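Local atomic coordinates of lipocalin allergen (Canis lupus familiaris, PDB entry 4ODD), a protein that probably binds small hydrophobic molecules in the central cavity of a lipocalin barrel and is known as a dog dander allergen, a variant of Can f 4. Residues Pro33-Leu38 / Gly149-Cys154; Phe54-Asp59 / Gly79-Gly84; Phe87-Ile90 / Ala96-Gly99; Lys130-Ser135 / Ile140-Ile145. One frame throughout, in Å; residues are numbered along the deposited sequence.

Contact 1 of 4, residues Pro33-Leu38 / Gly149-Cys154; sequences PFRIYL and GDTDNC
Y37, on the outer side of this lipocalin barrel in strand 36-44, receives the C-terminal tail through T151 and D152. The phenol of Y37 meets the tail with its hydroxyl and with the CD1 side of its ring. At the tip, Y37 OH and T151 OG1 are hydrogen-bonded at 2.9 Å; either hydroxyl could be the donor. T151 OG1 lies in the plane of the phenol ring, at its edge, where a chi1 of 49° places it between the threonine's own N and carbonyl carbon. T151 OG1 also has a weak hydrogen bond with L148 O.

Further back along the ring, the side chains of D152 and Y37 run past one another head to tail. D152 CG is 3.5 Å from Y37 CD1, and D152 OD1 is 3.8 Å from Y37 CG. Ring and carboxylate planes differ by 27°, so the two flat groups lie roughly alongside each other. The carboxylate's polar demand is met elsewhere, by a salt bridge from D152 OD2 to R39, with K16 as a long and weak second ion partner. R35, extended as far as NE, crosses the same threonine at about a right angle, but R35 NH2 stays 4.1 Å from T151 OG1, which is packing only. The backbone bends at D152 in an inverse gamma turn.

Two residues on, C154 is tied by a disulfide to C62 at the start of strand 62-71. Strand 36-44 is itself paired with strands 13-22 and 49-57; the ring of Y37 also touches L148 and K57, so the tail lies against the outside of this part of the sheet.

Contact 2 of 4, residues Phe54-Asp59 / Gly79-Gly84; sequences FYVKVD and GEYNGG
A chi1 of 63° turns the F54 ring between its own backbone N and carbonyl carbon, while Y81, with chi1 at 162°, sends its ring trans to the backbone N; the side chains come from opposite directions, and the edge of F54 meets the face of Y81. The result is a T-shaped (edge-to-face) pair. Ring planes stand at 88°, and the centroids are 5.3 Å apart. The nearest atoms are F54 CZ and Y81 CE1, at 3.7 Å, with F54 CZ offset toward the rim of the tyrosine ring. On the other face of that ring lies the CB of N82, 4.0 Å above its plane.

With F54 and Y81 CA atoms 11.8 Å apart, these are not neighbouring strands: strand 62-71 runs between strands 49-57 and 77-80, and the side chains bridge over it, F54, V56 and Y81 all touching N65. Such a span across the concave side of a strongly curved sheet fits the calyx of the lipocalin barrel.

V56, two residues beyond F54 on the same side of its strand, adds a van der Waals contact between its CG1 and the Y81 hydroxyl. That hydroxyl has P33 O as its probable hydrogen-bond partner, modelled implausibly close, and F34 makes a second edge-to-face pair with Y81. At its base, Y81 is steadied by the bond from its N to G83 O, 2.9 Å, within the turn.

Contact 3 of 4, residues Phe87-Ile90 / Ala96-Gly99; sequences FRII and ALIG
L97 is the first residue of 96-99 to reach strand 87-90: its CD1 meets CG2 of I89 at 3.7 Å, the two branched side chains crossing obliquely. The leucine's CG stands trans to its backbone N, which lets the branch extend toward the isoleucine. L97 also touches M117 of strand 110-118.

I98 turns to the other side of the sheet. Its carbonyl O accepts the hydrogen bond from I90 N, 2.7 Å with an N-H...O angle of 153°; a C=O...N angle of 161° means that the donor arrives almost head-on to the carbonyl. Beside this bond the side chains pack, I98 CG2 lying 3.9 Å from I90 CB. Both isoleucines also touch L134 of helix 125-137, which identifies this as the outer, helix-covered side.

The segments are the two arms of a beta hairpin, strands 84-92 and 96-104, in the antiparallel lipocalin barrel. Their short axes approach to 4.6 Å but run at 139°, well short of antiparallel, probably in part because the backbone bends at I90, whose phi and psi are near-helical.

G99 forms a non-hydrogen-bonded pair with I89, CA to CA 4.5 Å. With no side chain on G99, the ring of F87 comes close to its backbone, F87 CZ being 3.8 Å from G99 CA. The same CA makes a CA-H...O contact with R88 O at 3.4 Å. F87, I89 and L97 share the face turned from the helix, the barrel-interior side, where F87 also forms an edge-to-face pair with F52.

Contact 4 of 4, residues Lys130-Ser135 / Ile140-Ile145; sequences KFKKLS and IPEENI
Between the two segments one backbone hydrogen bond, I140 N to S135 O at 3.0 Å with an N-H...O angle of 153°, joins the chain that has left helix 125-137 to the helix itself; its donor is tilted 27° from the carbonyl plane of S135.

Beside this bond the side chain of S135 repeats the approach. A chi1 of -176° puts S135 OG trans to its backbone N and brings it against I140, 3.4 Å from CB and close to CG2 as well. These are van der Waals contacts of the hydroxyl oxygen with the isoleucine's carbons; its polar partner is S21 OG, so a buried serine is satisfied by the adjoining strand.

After the 3-10 segment 142-143 the chain comes back toward the helix at I145, which divides its branches between two helix residues. I145 CG2 sits near the plane of the F131 ring, at its edge, 4.1 Å from CE2. I145 CD1 is pressed against the aliphatic part of K132, 4.0 Å from CG, the two side chains crossing at about a right angle. From the exposed side E142 reaches the same lysine with its extended chain: E142 OE2 is 3.8 Å from K132 CD and 4.1 Å from NZ. This is beyond salt-bridge range, so any attraction between the opposite charges is probably modest.

The helix is the one that lipocalins pack against the outside of the barrel. F131 and L134 rest on strand 110-118, K130 reaches D91 in a salt bridge, and I140 and I145 lie over S21 of strand 13-22, beside which strand 145-147 then pairs.

Contacts 1 and 2 touch directly, their centres about 12 Å apart: strands 36-44 and 49-57 pair through a probable bond between Y37 O and Y55 N. Contact 3 lies across the chain's centre from both, about 17 Å from each, centre to centre. Its I90 and I98 pack on L134 of contact 4, I90 CG1 being 3.7 Å from L134 CD1, and I98 CD1 also reaches K130 CB and the F131 backbone. Contact 2 and the F87, I89 and L97 face of contact 3 turn toward the calyx, the probable ligand cavity, whereas contacts 1 and 4 hold the tail and helix against its outside.

Contact 1 of 4, residues Pro33-Leu38 / Gly149-Cys154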
loop_
_atom_site.group_PDB
_atom_site.type_symbol
_atom_site.label_atom_id
_atom_site.label_comp_id
_atom_site.label_asym_id
_atom_site.label_seq_id
_atom_site.Cartn_x
_atom_site.Cartn_y
_atom_site.Cartn_z
ATOM N N PRO A 33 8.294 -5.987 6.349
ATOM C CA PRO A 33 8.348 -5.823 4.893
ATOM C C PRO A 33 7.195 -4.974 4.366
ATOM O O PRO A 33 7.197 -4.593 3.201
ATOM C CB PRO A 33 8.258 -7.263 4.368
ATOM C CG PRO A 33 7.546 -8.021 5.444
ATOM C CD PRO A 33 7.953 -7.360 6.754
ATOM N N PHE A 34 6.224 -4.675 5.217
ATOM C CA PHE A 34 5.097 -3.882 4.769
ATOM C C PHE A 34 5.097 -2.507 5.384
ATOM O O PHE A 34 4.133 -1.751 5.240
ATOM C CB PHE A 34 3.770 -4.632 4.946
ATOM C CG PHE A 34 3.603 -5.755 3.959
ATOM C CD1 PHE A 34 3.076 -5.511 2.696
ATOM C CD2 PHE A 34 4.030 -7.043 4.267
ATOM C CE1 PHE A 34 2.938 -6.540 1.763
ATOM C CE2 PHE A 34 3.905 -8.070 3.352
ATOM C CZ PHE A 34 3.356 -7.819 2.089
ATOM N N ARG A 35 6.197 -2.183 6.056
ATOM C CA ARG A 35 6.483 -0.800 6.400
ATOM C C ARG A 35 6.972 -0.110 5.113
ATOM O O ARG A 35 8.167 0.119 4.914
ATOM C CB ARG A 35 7.521 -0.720 7.529
ATOM C CG ARG A 35 7.571 0.624 8.250
ATOM C CD ARG A 35 8.492 0.571 9.451
ATOM N NE ARG A 35 8.675 1.877 10.079
ATOM C CZ ARG A 35 7.951 2.332 11.101
ATOM N NH1 ARG A 35 6.979 1.591 11.617
ATOM N NH2 ARG A 35 8.196 3.538 11.606
ATOM N N ILE A 36 6.018 0.195 4.242
ATOM C CA ILE A 36 6.284 0.578 2.862
ATOM C C ILE A 36 6.238 2.081 2.644
ATOM O O ILE A 36 5.251 2.755 2.973
ATOM C CB ILE A 36 5.236 -0.036 1.915
ATOM C CG1 ILE A 36 5.296 -1.552 1.965
ATOM C CG2 ILE A 36 5.465 0.447 0.491
ATOM C CD1 ILE A 36 6.655 -2.075 1.691
ATOM N N TYR A 37 7.296 2.616 2.061
ATOM C CA TYR A 37 7.278 4.024 1.704
ATOM C C TYR A 37 7.131 4.127 0.211
ATOM O O TYR A 37 8.064 3.857 -0.549
ATOM C CB TYR A 37 8.536 4.731 2.194
ATOM C CG TYR A 37 8.610 4.758 3.703
ATOM C CD1 TYR A 37 7.913 5.725 4.435
ATOM C CD2 TYR A 37 9.362 3.816 4.404
ATOM C CE1 TYR A 37 7.977 5.763 5.828
ATOM C CE2 TYR A 37 9.432 3.852 5.784
ATOM C CZ TYR A 37 8.735 4.820 6.490
ATOM O OH TYR A 37 8.814 4.827 7.860
ATOM N N LEU A 38 5.933 4.487 -0.211
ATOM C CA LEU A 38 5.668 4.624 -1.627
ATOM C C LEU A 38 6.432 5.748 -2.264
ATOM O O LEU A 38 6.694 6.785 -1.640
ATOM C CB LEU A 38 4.179 4.766 -1.890
ATOM C CG LEU A 38 3.844 3.358 -2.389
ATOM C CD1 LEU A 38 2.669 2.753 -1.630
ATOM C CD2 LEU A 38 3.655 3.322 -3.912
ATOM N N GLY A 149 3.820 9.031 7.572
ATOM C CA GLY A 149 3.989 10.335 6.955
ATOM C C GLY A 149 5.219 11.130 7.370
ATOM O O GLY A 149 5.746 11.914 6.572
ATOM N N ASP A 150 5.689 10.940 8.602
ATOM C CA ASP A 150 6.775 11.774 9.129
ATOM C C ASP A 150 8.098 11.041 9.363
ATOM O O ASP A 150 9.026 11.602 9.956
ATOM C CB ASP A 150 6.339 12.441 10.434
ATOM C CG ASP A 150 6.013 11.428 11.520
ATOM O OD1 ASP A 150 6.275 10.217 11.303
ATOM O OD2 ASP A 150 5.488 11.844 12.577
ATOM N N THR A 151 8.179 9.794 8.914
ATOM C CA THR A 151 9.397 9.003 9.074
ATOM C C THR A 151 9.994 8.583 7.736
ATOM O O THR A 151 10.839 7.673 7.676
ATOM C CB THR A 151 9.160 7.754 9.940
ATOM O OG1 THR A 151 8.001 7.042 9.478
ATOM C CG2 THR A 151 8.933 8.168 11.375
ATOM N N ASP A 152 9.555 9.247 6.668
ATOM C CA ASP A 152 10.038 8.915 5.340
ATOM C C ASP A 152 11.361 9.607 5.080
ATOM O O ASP A 152 11.402 10.650 4.441
ATOM C CB ASP A 152 9.022 9.298 4.270
ATOM C CG ASP A 152 9.301 8.620 2.943
ATOM O OD1 ASP A 152 10.376 7.964 2.840
ATOM O OD2 ASP A 152 8.453 8.752 2.015
ATOM N N ASN A 153 12.438 9.008 5.570
ATOM C CA ASN A 153 13.757 9.593 5.440
ATOM C C ASN A 153 14.546 8.987 4.292
ATOM O O ASN A 153 15.754 9.200 4.183
ATOM C CB ASN A 153 14.532 9.437 6.754
ATOM C CG ASN A 153 14.778 7.977 7.122
ATOM O OD1 ASN A 153 15.714 7.347 6.631
ATOM N ND2 ASN A 153 13.937 7.439 7.992
ATOM N N CYS A 154 13.869 8.228 3.438
ATOM C CA CYS A 154 14.539 7.580 2.315
ATOM C C CYS A 154 14.652 8.509 1.101
ATOM O O CYS A 154 13.912 9.490 1.000
ATOM C CB CYS A 154 13.834 6.271 1.954
ATOM S SG CYS A 154 14.024 4.986 3.209
#

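Contact 2 of 4, residues Phe54-Asp59 / Gly79-Gly84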
loop_
_atom_site.group_PDB
_atom_site.type_symbol
_atom_site.label_atom_id
_atom_site.label_comp_id
_atom_site.label_asym_id
_atom_site.label_seq_id
_atom_site.Cartn_x
_atom_site.Cartn_y
_atom_site.Cartn_z
ATOM N N PHE A 54 8.750 1.732 -4.347
ATOM C CA PHE A 54 8.709 2.115 -2.941
ATOM C C PHE A 54 9.965 1.714 -2.196
ATOM O O PHE A 54 10.756 0.916 -2.683
ATOM C CB PHE A 54 7.503 1.474 -2.269
ATOM C CG PHE A 54 7.548 -0.029 -2.263
ATOM C CD1 PHE A 54 8.174 -0.722 -1.230
ATOM C CD2 PHE A 54 6.947 -0.757 -3.281
ATOM C CE1 PHE A 54 8.198 -2.120 -1.221
ATOM C CE2 PHE A 54 6.976 -2.140 -3.286
ATOM C CZ PHE A 54 7.592 -2.826 -2.264
ATOM N N TYR A 55 10.137 2.269 -1.002
ATOM C CA TYR A 55 11.262 1.897 -0.141
ATOM C C TYR A 55 10.789 1.141 1.100
ATOM O O TYR A 55 9.707 1.398 1.631
ATOM C CB TYR A 55 12.062 3.135 0.289
ATOM C CG TYR A 55 12.963 3.722 -0.780
ATOM C CD1 TYR A 55 14.283 3.297 -0.918
ATOM C CD2 TYR A 55 12.505 4.713 -1.636
ATOM C CE1 TYR A 55 15.118 3.834 -1.888
ATOM C CE2 TYR A 55 13.332 5.261 -2.615
ATOM C CZ TYR A 55 14.637 4.813 -2.736
ATOM O OH TYR A 55 15.459 5.348 -3.708
ATOM N N VAL A 56 11.595 0.183 1.532
ATOM C CA VAL A 56 11.459 -0.408 2.857
ATOM C C VAL A 56 12.777 -0.216 3.580
ATOM O O VAL A 56 13.843 -0.231 2.954
ATOM C CB VAL A 56 11.180 -1.929 2.806
ATOM C CG1 VAL A 56 9.731 -2.194 2.520
ATOM C CG2 VAL A 56 12.075 -2.599 1.763
ATOM N N LYS A 57 12.705 -0.025 4.893
ATOM C CA LYS A 57 13.917 0.010 5.703
ATOM C C LYS A 57 14.308 -1.444 6.004
ATOM O O LYS A 57 13.555 -2.176 6.638
ATOM C CB LYS A 57 13.723 0.833 6.996
ATOM C CG LYS A 57 13.503 2.365 6.821
ATOM C CD LYS A 57 13.282 3.055 8.202
ATOM C CE LYS A 57 12.549 4.412 8.135
ATOM N NZ LYS A 57 11.988 4.846 9.475
ATOM N N VAL A 58 15.465 -1.866 5.505
ATOM C CA VAL A 58 15.953 -3.218 5.753
ATOM C C VAL A 58 17.237 -3.197 6.577
ATOM O O VAL A 58 18.327 -2.958 6.044
ATOM C CB VAL A 58 16.208 -3.990 4.438
ATOM C CG1 VAL A 58 16.943 -5.295 4.724
ATOM C CG2 VAL A 58 14.893 -4.245 3.706
ATOM N N ASP A 59 17.097 -3.456 7.875
ATOM C CA ASP A 59 18.209 -3.372 8.816
ATOM C C ASP A 59 18.733 -1.940 8.869
ATOM O O ASP A 59 19.940 -1.696 8.745
ATOM C CB ASP A 59 19.320 -4.361 8.448
ATOM C CG ASP A 59 18.867 -5.821 8.553
ATOM O OD1 ASP A 59 18.057 -6.142 9.458
ATOM O OD2 ASP A 59 19.316 -6.653 7.729
ATOM N N GLY A 79 0.586 -9.888 -7.350
ATOM C CA GLY A 79 2.005 -9.736 -7.573
ATOM C C GLY A 79 2.834 -10.302 -6.444
ATOM O O GLY A 79 2.361 -10.403 -5.301
ATOM N N GLU A 80 4.076 -10.671 -6.760
ATOM C CA GLU A 80 4.949 -11.275 -5.769
ATOM C C GLU A 80 5.801 -10.227 -5.090
ATOM O O GLU A 80 6.416 -9.386 -5.729
ATOM C CB GLU A 80 5.820 -12.360 -6.397
ATOM C CG GLU A 80 6.398 -13.357 -5.402
ATOM C CD GLU A 80 5.362 -14.374 -4.891
ATOM O OE1 GLU A 80 5.627 -15.036 -3.847
ATOM O OE2 GLU A 80 4.288 -14.506 -5.539
ATOM N N TYR A 81 5.808 -10.279 -3.770
ATOM C CA TYR A 81 6.686 -9.466 -2.947
ATOM C C TYR A 81 6.476 -10.007 -1.551
ATOM O O TYR A 81 5.374 -9.914 -1.007
ATOM C CB TYR A 81 6.316 -7.981 -2.998
ATOM C CG TYR A 81 6.906 -7.196 -1.850
ATOM C CD1 TYR A 81 8.233 -6.768 -1.887
ATOM C CD2 TYR A 81 6.149 -6.904 -0.717
ATOM C CE1 TYR A 81 8.799 -6.053 -0.831
ATOM C CE2 TYR A 81 6.700 -6.200 0.365
ATOM C CZ TYR A 81 8.032 -5.767 0.308
ATOM O OH TYR A 81 8.600 -5.066 1.383
ATOM N N ASN A 82 7.517 -10.600 -0.983
ATOM C CA ASN A 82 7.394 -11.224 0.323
ATOM C C ASN A 82 6.221 -12.196 0.316
ATOM O O ASN A 82 5.426 -12.219 1.249
ATOM C CB ASN A 82 7.160 -10.153 1.376
ATOM C CG ASN A 82 8.067 -10.304 2.593
ATOM O OD1 ASN A 82 9.271 -10.060 2.512
ATOM N ND2 ASN A 82 7.483 -10.665 3.735
ATOM N N GLY A 83 6.103 -12.988 -0.744
ATOM C CA GLY A 83 4.997 -13.919 -0.872
ATOM C C GLY A 83 4.011 -13.460 -1.918
ATOM O O GLY A 83 4.323 -12.569 -2.713
ATOM N N GLY A 84 2.824 -14.066 -1.917
ATOM C CA GLY A 84 1.769 -13.717 -2.852
ATOM C C GLY A 84 0.936 -12.577 -2.310
ATOM O O GLY A 84 0.690 -12.483 -1.107
#

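Contact 3 of 4, residues Phe87-Ile90 / Ala96-Gly99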
loop_
_atom_site.group_PDB
_atom_site.type_symbol
_atom_site.label_atom_id
_atom_site.label_comp_id
_atom_site.label_asym_id
_atom_site.label_seq_id
_atom_site.Cartn_x
_atom_site.Cartn_y
_atom_site.Cartn_z
ATOM N N PHE A 87 -4.205 -7.558 -4.233
ATOM C CA PHE A 87 -4.294 -6.151 -3.914
ATOM C C PHE A 87 -5.469 -5.482 -4.603
ATOM O O PHE A 87 -5.846 -5.848 -5.728
ATOM C CB PHE A 87 -2.976 -5.464 -4.301
ATOM C CG PHE A 87 -2.923 -4.019 -3.948
ATOM C CD1 PHE A 87 -3.013 -3.048 -4.936
ATOM C CD2 PHE A 87 -2.798 -3.619 -2.627
ATOM C CE1 PHE A 87 -2.966 -1.696 -4.608
ATOM C CE2 PHE A 87 -2.758 -2.273 -2.292
ATOM C CZ PHE A 87 -2.839 -1.310 -3.283
ATOM N N ARG A 88 -6.034 -4.485 -3.929
ATOM C CA ARG A 88 -7.155 -3.749 -4.475
ATOM C C ARG A 88 -7.060 -2.293 -4.094
ATOM O O ARG A 88 -6.693 -1.964 -2.975
ATOM C CB ARG A 88 -8.482 -4.330 -3.975
ATOM C CG ARG A 88 -8.869 -5.682 -4.591
ATOM C CD ARG A 88 -10.337 -6.031 -4.301
ATOM N NE ARG A 88 -10.696 -7.412 -4.634
ATOM C CZ ARG A 88 -10.872 -7.880 -5.869
ATOM N NH1 ARG A 88 -10.702 -7.094 -6.921
ATOM N NH2 ARG A 88 -11.205 -9.151 -6.059
ATOM N N ILE A 89 -7.373 -1.414 -5.034
ATOM C CA ILE A 89 -7.587 -0.023 -4.711
ATOM C C ILE A 89 -9.007 0.084 -4.184
ATOM O O ILE A 89 -9.956 -0.267 -4.875
ATOM C CB ILE A 89 -7.469 0.844 -5.955
ATOM C CG1 ILE A 89 -6.175 0.515 -6.695
ATOM C CG2 ILE A 89 -7.522 2.323 -5.584
ATOM C CD1 ILE A 89 -4.969 0.625 -5.825
ATOM N N ILE A 90 -9.161 0.554 -2.958
ATOM C CA ILE A 90 -10.488 0.707 -2.383
ATOM C C ILE A 90 -11.124 2.034 -2.810
ATOM O O ILE A 90 -12.340 2.127 -2.966
ATOM C CB ILE A 90 -10.441 0.663 -0.839
ATOM C CG1 ILE A 90 -9.836 -0.658 -0.347
ATOM C CG2 ILE A 90 -11.822 0.868 -0.265
ATOM C CD1 ILE A 90 -10.513 -1.871 -0.919
ATOM N N ALA A 96 -5.673 11.551 -2.740
ATOM C CA ALA A 96 -5.539 10.362 -1.898
ATOM C C ALA A 96 -5.739 8.994 -2.591
ATOM O O ALA A 96 -6.225 8.907 -3.724
ATOM C CB ALA A 96 -6.444 10.492 -0.667
ATOM N N LEU A 97 -5.358 7.933 -1.883
ATOM C CA LEU A 97 -5.399 6.579 -2.410
ATOM C C LEU A 97 -5.484 5.577 -1.258
ATOM O O LEU A 97 -4.600 5.523 -0.406
ATOM C CB LEU A 97 -4.142 6.315 -3.236
ATOM C CG LEU A 97 -4.132 5.041 -4.066
ATOM C CD1 LEU A 97 -5.177 5.158 -5.153
ATOM C CD2 LEU A 97 -2.756 4.814 -4.664
ATOM N N ILE A 98 -6.549 4.794 -1.225
ATOM C CA ILE A 98 -6.670 3.749 -0.208
ATOM C C ILE A 98 -6.515 2.346 -0.816
ATOM O O ILE A 98 -7.285 1.945 -1.705
ATOM C CB ILE A 98 -8.012 3.822 0.542
ATOM C CG1 ILE A 98 -8.137 5.150 1.285
ATOM C CG2 ILE A 98 -8.139 2.653 1.528
ATOM C CD1 ILE A 98 -9.463 5.319 2.002
ATOM N N GLY A 99 -5.516 1.610 -0.340
ATOM C CA GLY A 99 -5.271 0.280 -0.851
ATOM C C GLY A 99 -5.506 -0.778 0.204
ATOM O O GLY A 99 -5.397 -0.507 1.413
#

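Contact 4 of 4, residues Lys130-Ser135 / Ile140-Ile145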
loop_
_atom_site.group_PDB
_atom_site.type_symbol
_atom_site.label_atom_id
_atom_site.label_comp_id
_atom_site.label_asym_id
_atom_site.label_seq_id
_atom_site.Cartn_x
_atom_site.Cartn_y
_atom_site.Cartn_z
ATOM N N LYS A 130 -12.287 7.339 6.035
ATOM C CA LYS A 130 -12.500 6.252 5.079
ATOM C C LYS A 130 -11.456 5.168 5.289
ATOM O O LYS A 130 -11.749 3.968 5.204
ATOM C CB LYS A 130 -12.445 6.772 3.636
ATOM C CG LYS A 130 -13.804 6.934 2.966
ATOM C CD LYS A 130 -13.666 7.552 1.577
ATOM C CE LYS A 130 -15.026 7.836 0.945
ATOM N NZ LYS A 130 -14.918 8.598 -0.340
ATOM N N PHE A 131 -10.234 5.600 5.583
ATOM C CA PHE A 131 -9.172 4.653 5.861
ATOM C C PHE A 131 -9.478 3.833 7.102
ATOM O O PHE A 131 -9.539 2.607 7.030
ATOM C CB PHE A 131 -7.818 5.341 6.000
ATOM C CG PHE A 131 -6.730 4.418 6.485
ATOM C CD1 PHE A 131 -6.207 3.439 5.656
ATOM C CD2 PHE A 131 -6.242 4.520 7.778
ATOM C CE1 PHE A 131 -5.208 2.588 6.105
ATOM C CE2 PHE A 131 -5.240 3.677 8.232
ATOM C CZ PHE A 131 -4.720 2.713 7.401
ATOM N N LYS A 132 -9.679 4.505 8.233
ATOM C CA LYS A 132 -9.945 3.804 9.488
ATOM C C LYS A 132 -11.184 2.911 9.375
ATOM O O LYS A 132 -11.226 1.789 9.905
ATOM C CB LYS A 132 -10.080 4.800 10.643
ATOM C CG LYS A 132 -8.843 5.664 10.834
ATOM C CD LYS A 132 -8.714 6.183 12.272
ATOM C CE LYS A 132 -7.454 7.038 12.457
ATOM N NZ LYS A 132 -7.166 7.358 13.895
ATOM N N LYS A 133 -12.180 3.420 8.662
ATOM C CA LYS A 133 -13.365 2.641 8.363
ATOM C C LYS A 133 -12.955 1.323 7.713
ATOM O O LYS A 133 -13.267 0.257 8.238
ATOM C CB LYS A 133 -14.296 3.432 7.441
ATOM C CG LYS A 133 -15.614 2.735 7.105
ATOM C CD LYS A 133 -16.488 3.625 6.210
ATOM C CE LYS A 133 -17.666 2.865 5.614
ATOM N NZ LYS A 133 -17.230 1.912 4.557
ATOM N N LEU A 134 -12.244 1.403 6.585
ATOM C CA LEU A 134 -11.774 0.204 5.894
ATOM C C LEU A 134 -11.017 -0.711 6.836
ATOM O O LEU A 134 -11.283 -1.913 6.904
ATOM C CB LEU A 134 -10.863 0.543 4.710
ATOM C CG LEU A 134 -10.203 -0.720 4.131
ATOM C CD1 LEU A 134 -11.075 -1.332 3.046
ATOM C CD2 LEU A 134 -8.795 -0.447 3.614
ATOM N N SER A 135 -10.055 -0.133 7.545
ATOM C CA SER A 135 -9.234 -0.900 8.457
ATOM C C SER A 135 -10.154 -1.670 9.410
ATOM O O SER A 135 -10.001 -2.879 9.611
ATOM C CB SER A 135 -8.273 0.021 9.203
ATOM O OG SER A 135 -7.412 -0.733 10.022
ATOM N N ILE A 140 -9.107 -5.235 11.310
ATOM C CA ILE A 140 -7.845 -4.770 11.863
ATOM C C ILE A 140 -8.107 -3.893 13.076
ATOM O O ILE A 140 -8.939 -2.979 13.027
ATOM C CB ILE A 140 -7.008 -4.007 10.816
ATOM C CG1 ILE A 140 -6.680 -4.938 9.643
ATOM C CG2 ILE A 140 -5.746 -3.426 11.456
ATOM C CD1 ILE A 140 -6.351 -4.214 8.351
ATOM N N PRO A 141 -7.399 -4.188 14.178
ATOM C CA PRO A 141 -7.487 -3.444 15.438
ATOM C C PRO A 141 -6.988 -2.023 15.256
ATOM O O PRO A 141 -5.939 -1.817 14.645
ATOM C CB PRO A 141 -6.526 -4.204 16.361
ATOM C CG PRO A 141 -6.334 -5.549 15.719
ATOM C CD PRO A 141 -6.430 -5.298 14.257
ATOM N N GLU A 142 -7.723 -1.056 15.794
ATOM C CA GLU A 142 -7.350 0.345 15.645
ATOM C C GLU A 142 -5.947 0.675 16.187
ATOM O O GLU A 142 -5.311 1.626 15.742
ATOM C CB GLU A 142 -8.406 1.244 16.279
ATOM C CG GLU A 142 -8.296 2.696 15.842
ATOM C CD GLU A 142 -9.542 3.502 16.152
ATOM O OE1 GLU A 142 -10.347 3.055 17.000
ATOM O OE2 GLU A 142 -9.716 4.582 15.543
ATOM N N GLU A 143 -5.463 -0.113 17.138
ATOM C CA GLU A 143 -4.123 0.086 17.687
ATOM C C GLU A 143 -3.037 -0.372 16.713
ATOM O O GLU A 143 -1.862 -0.061 16.883
ATOM C CB GLU A 143 -3.964 -0.624 19.044
ATOM C CG GLU A 143 -4.301 -2.127 19.056
ATOM C CD GLU A 143 -5.792 -2.411 19.244
ATOM O OE1 GLU A 143 -6.625 -1.519 18.967
ATOM O OE2 GLU A 143 -6.136 -3.531 19.678
ATOM N N ASN A 144 -3.438 -1.117 15.691
ATOM C CA ASN A 144 -2.490 -1.580 14.692
ATOM C C ASN A 144 -2.308 -0.571 13.562
ATOM O O ASN A 144 -1.736 -0.893 12.528
ATOM C CB ASN A 144 -2.893 -2.955 14.148
ATOM C CG ASN A 144 -2.651 -4.079 15.149
ATOM O OD1 ASN A 144 -2.007 -3.881 16.178
ATOM N ND2 ASN A 144 -3.153 -5.265 14.842
ATOM N N ILE A 145 -2.788 0.651 13.772
ATOM C CA ILE A 145 -2.620 1.715 12.790
ATOM C C ILE A 145 -1.339 2.498 13.048
ATOM O O ILE A 145 -1.071 2.900 14.180
ATOM C CB ILE A 145 -3.797 2.695 12.810
ATOM C CG1 ILE A 145 -5.073 1.998 12.337
ATOM C CG2 ILE A 145 -3.487 3.921 11.948
ATOM C CD1 ILE A 145 -6.299 2.909 12.321
#